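Local atomic coordinates of penicillin-binding protein 2B (Streptococcus pneumoniae, PDB entry 2WAD), a protein that forms peptide cross-links between glycan strands of cell wall peptidoglycan as a transpeptidase of the elongasome, and binds penicillin. Residues A[610-615]-A[665-670]; A[635-638]-A[642-645]. All coordinates share one frame; numbering follows the deposited sequence.

In the fold
Both contacts belong to the transpeptidase domain and meet at the same antiparallel sheet, their centres about 7 Å apart. Contact 1 involves residues 610-615, a loop and the start of edge strand 613-616; the loop part rests on the late helix 661-676. Contact 2 lies between them in sequence: it closes the turn from strand 634-638 to strand 645-650. The order along the chain is therefore 610-615, 635-638, 642-645, 665-670, with contact 2 nested inside contact 1. The two are joined by strand pairing, since Ser613 and Lys615 bond to Tyr637 and Val635. Contact 1 sets the loop before the Lys615 strand on the helix; contact 2 closes the connection between the next two strands.

Contact 1 of 2, residues A[610-615]-A[665-670]; sequences VSISGK and IARDII
Ile612 and Ile670 meet tip to tip where the loop leading into edge strand 613-616 of the transpeptidase sheet packs on helix 661-676. This helix-on-sheet layer belongs to the fold that penicillin-binding proteins share with serine beta-lactamases. The contact is small and apolar, made by methyl groups and the side of the helix.

Ile612 can be followed outward. Its CB points toward the helix. CG1 leaves CB anti to the carbonyl carbon (chi1 -64°), and the chain runs on extended (chi2 -177°), carrying CD1 to the helix. CD1 does the touching. Ile612 CD1 lies 4.0 Å from Ile670 CG2 and 4.1 Å from Arg667 CA, and it also meets Arg667 CG. The methyl thus sits between two residues one helical turn apart. Ile670 CG2 has a second neighbour, Val610 CG2, 3.9 Å from Ile670 CG2. The Val610 side chain crosses that of Ile670 at about a right angle.

Phe604 also touches Ile612. Further along the strand Lys615 NZ bonds to Ser443 OG, consistent with the KTG-type motif beside an SxxK serine, Ser386.

Arg667 contributes its CA and CG. A bend at chi3 (73°) leads the guanidinium away to Asp668. NE and NH2 both grip Asp668 OD2, from the same face of the carboxylate, and OD2 lies in the guanidinium plane. This double hold should limit rotation of the guanidinium. Arg667 NH1 bonds to Ala603 O. The salt bridge is shortest from Arg667 NE to Asp668 OD2, 2.9 Å.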
# COMPACT_ATOMS: atom_id res chain seq x y z
N VAL A 610 -23.23 7.88 19.49
CA VAL A 610 -23.66 6.48 19.53
C VAL A 610 -22.91 5.81 20.67
O VAL A 610 -21.87 6.32 21.11
CB VAL A 610 -23.31 5.68 18.23
CG1 VAL A 610 -24.26 6.04 17.09
CG2 VAL A 610 -21.85 5.88 17.85
N SER A 611 -23.42 4.68 21.13
CA SER A 611 -22.76 3.88 22.16
C SER A 611 -21.44 3.31 21.63
O SER A 611 -21.42 2.61 20.62
CB SER A 611 -23.69 2.75 22.59
OG SER A 611 -23.02 1.90 23.52
N ILE A 612 -20.36 3.60 22.34
CA ILE A 612 -19.00 3.25 21.97
C ILE A 612 -18.43 2.26 22.99
O ILE A 612 -18.58 2.46 24.21
CB ILE A 612 -18.11 4.52 21.94
CG1 ILE A 612 -18.61 5.47 20.85
CG2 ILE A 612 -16.66 4.13 21.68
CD1 ILE A 612 -17.81 6.69 20.66
N SER A 613 -17.80 1.20 22.49
CA SER A 613 -17.04 0.25 23.30
C SER A 613 -15.57 0.33 22.88
O SER A 613 -15.26 0.61 21.72
CB SER A 613 -17.59 -1.16 23.07
OG SER A 613 -18.96 -1.25 23.42
N GLY A 614 -14.64 0.11 23.80
CA GLY A 614 -13.25 0.26 23.41
C GLY A 614 -12.28 -0.16 24.49
O GLY A 614 -12.66 -0.78 25.48
N LYS A 615 -11.01 0.22 24.30
CA LYS A 615 -9.95 -0.14 25.26
C LYS A 615 -8.83 0.88 25.10
O LYS A 615 -8.48 1.26 23.99
CB LYS A 615 -9.46 -1.57 24.96
CG LYS A 615 -8.34 -2.10 25.86
CD LYS A 615 -8.86 -2.33 27.27
CE LYS A 615 -7.75 -2.66 28.25
NZ LYS A 615 -6.86 -1.47 28.56
N ILE A 665 -9.69 11.14 20.60
CA ILE A 665 -9.52 11.08 19.15
C ILE A 665 -10.39 9.98 18.54
O ILE A 665 -11.14 10.24 17.60
CB ILE A 665 -8.04 10.91 18.73
CG1 ILE A 665 -7.22 12.12 19.19
CG2 ILE A 665 -7.94 10.75 17.21
CD1 ILE A 665 -5.72 11.85 19.25
N ALA A 666 -10.32 8.78 19.11
CA ALA A 666 -11.15 7.65 18.67
C ALA A 666 -12.65 8.01 18.65
O ALA A 666 -13.38 7.73 17.70
CB ALA A 666 -10.90 6.41 19.59
N ARG A 667 -13.12 8.61 19.74
CA ARG A 667 -14.51 9.04 19.85
C ARG A 667 -14.86 10.04 18.77
O ARG A 667 -15.92 9.97 18.14
CB ARG A 667 -14.65 9.71 21.22
CG ARG A 667 -16.01 10.37 21.46
CD ARG A 667 -15.88 11.29 22.67
NE ARG A 667 -15.11 12.48 22.30
CZ ARG A 667 -14.38 13.18 23.16
NH1 ARG A 667 -14.30 12.77 24.42
NH2 ARG A 667 -13.72 14.26 22.75
N ASP A 668 -13.98 11.03 18.57
CA ASP A 668 -14.31 12.10 17.65
C ASP A 668 -14.28 11.59 16.21
O ASP A 668 -14.98 12.15 15.36
CB ASP A 668 -13.32 13.26 17.77
CG ASP A 668 -13.53 14.10 19.02
OD1 ASP A 668 -12.69 14.98 19.24
OD2 ASP A 668 -14.48 13.87 19.79
N ILE A 669 -13.45 10.59 15.93
CA ILE A 669 -13.50 9.95 14.61
C ILE A 669 -14.81 9.20 14.45
O ILE A 669 -15.41 9.22 13.38
CB ILE A 669 -12.32 9.00 14.32
CG1 ILE A 669 -11.01 9.79 14.17
CG2 ILE A 669 -12.57 8.18 13.05
CD1 ILE A 669 -9.74 8.94 14.32
N ILE A 670 -15.25 8.52 15.51
CA ILE A 670 -16.52 7.81 15.44
C ILE A 670 -17.69 8.79 15.22
O ILE A 670 -18.56 8.54 14.39
CB ILE A 670 -16.73 6.84 16.63
CG1 ILE A 670 -15.73 5.68 16.49
CG2 ILE A 670 -18.16 6.27 16.68
CD1 ILE A 670 -15.81 4.65 17.56

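Contact 2 of 2, residues A[635-638]-A[642-645]; sequences VAYA and NPQI
The Tyr637 ring has the Pro643 ring alongside it, both side chains pointing the same way. Pro643 CG approaches obliquely and lies 3.8 Å from Tyr637 CD1. Pro643 CB also meets CD1, and Pro643 CG also meets CE1. The tyrosine CG stands between its own backbone N and carbonyl carbon (chi1 58°), which brings the ring beside the proline. The other flat group is the Gln644 amide. Gln644 NE2 donates to Asn642 O at 3.1 Å, with the acceptor tilted out of the amide plane. This bond ties the glutamine back over its own turn.

Next to this ring pair the backbones form a classic beta bulge, with Gln644 and Ile645 both facing Ala638. Ala638 O accepts twice. Gln644 N reaches Ala638 O at 2.8 Å in a nearly straight bond (170°), tilted from the carbonyl plane. Ile645 N reaches Ala638 O at 3.1 Å, nearly in line with the C=O bond. In return Ala638 N donates to Ile645 O, completing an antiparallel hydrogen-bonded pair. Tyr637 CA adds a CA-H...O contact to the same Ile645 O. Ile645 CG2 packs 3.4 Å from Ala638 O.

The bulge lies where the loop 639-644 enters strand 645-650. Val532 and Ala536 of helix 525-536 touch Tyr637, and Ala536 also touches Pro643. On the Ala638 side, helix 661-676 packs against Ala636 and Ala638 with Ile670, and against Ile645 with Tyr673.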
# COMPACT_ATOMS: atom_id res chain seq x y z
N VAL A 635 -8.33 1.72 20.96
CA VAL A 635 -9.13 1.05 19.95
C VAL A 635 -10.60 1.13 20.38
O VAL A 635 -10.89 1.16 21.57
CB VAL A 635 -8.69 -0.44 19.75
CG1 VAL A 635 -7.26 -0.54 19.26
CG2 VAL A 635 -8.83 -1.25 21.04
N ALA A 636 -11.53 1.17 19.43
CA ALA A 636 -12.95 1.32 19.75
C ALA A 636 -13.81 0.79 18.60
O ALA A 636 -13.36 0.76 17.46
CB ALA A 636 -13.29 2.82 19.99
N TYR A 637 -15.05 0.42 18.89
CA TYR A 637 -16.05 0.21 17.84
C TYR A 637 -17.43 0.73 18.26
O TYR A 637 -17.64 1.05 19.43
CB TYR A 637 -16.14 -1.26 17.43
CG TYR A 637 -16.48 -2.20 18.57
CD1 TYR A 637 -17.80 -2.41 18.97
CD2 TYR A 637 -15.47 -2.85 19.28
CE1 TYR A 637 -18.10 -3.27 20.04
CE2 TYR A 637 -15.77 -3.73 20.32
CZ TYR A 637 -17.08 -3.91 20.71
OH TYR A 637 -17.34 -4.77 21.77
N ALA A 638 -18.35 0.81 17.30
CA ALA A 638 -19.66 1.42 17.51
C ALA A 638 -20.53 1.23 16.27
O ALA A 638 -20.03 1.10 15.16
CB ALA A 638 -19.52 2.94 17.81
N ASN A 642 -24.44 -3.02 17.28
CA ASN A 642 -24.43 -3.43 15.88
C ASN A 642 -23.30 -2.72 15.13
O ASN A 642 -23.55 -1.78 14.38
CB ASN A 642 -25.78 -3.11 15.24
CG ASN A 642 -25.82 -3.45 13.77
OD1 ASN A 642 -25.23 -4.43 13.33
ND2 ASN A 642 -26.53 -2.64 12.99
N PRO A 643 -22.06 -3.20 15.30
CA PRO A 643 -20.93 -2.36 14.96
C PRO A 643 -20.79 -2.03 13.47
O PRO A 643 -20.84 -2.91 12.60
CB PRO A 643 -19.73 -3.15 15.49
CG PRO A 643 -20.31 -4.00 16.61
CD PRO A 643 -21.65 -4.40 16.06
N GLN A 644 -20.57 -0.75 13.19
CA GLN A 644 -20.46 -0.32 11.79
C GLN A 644 -19.15 0.40 11.53
O GLN A 644 -18.78 0.68 10.39
CB GLN A 644 -21.67 0.53 11.43
CG GLN A 644 -22.90 -0.32 11.11
CD GLN A 644 -24.20 0.43 11.34
OE1 GLN A 644 -24.47 1.43 10.67
NE2 GLN A 644 -24.99 -0.03 12.31
N ILE A 645 -18.41 0.66 12.60
CA ILE A 645 -17.06 1.21 12.49
C ILE A 645 -16.19 0.68 13.63
O ILE A 645 -16.63 0.56 14.78
CB ILE A 645 -17.09 2.77 12.50
CG1 ILE A 645 -15.68 3.33 12.40
CG2 ILE A 645 -17.77 3.28 13.77
CD1 ILE A 645 -15.59 4.82 12.05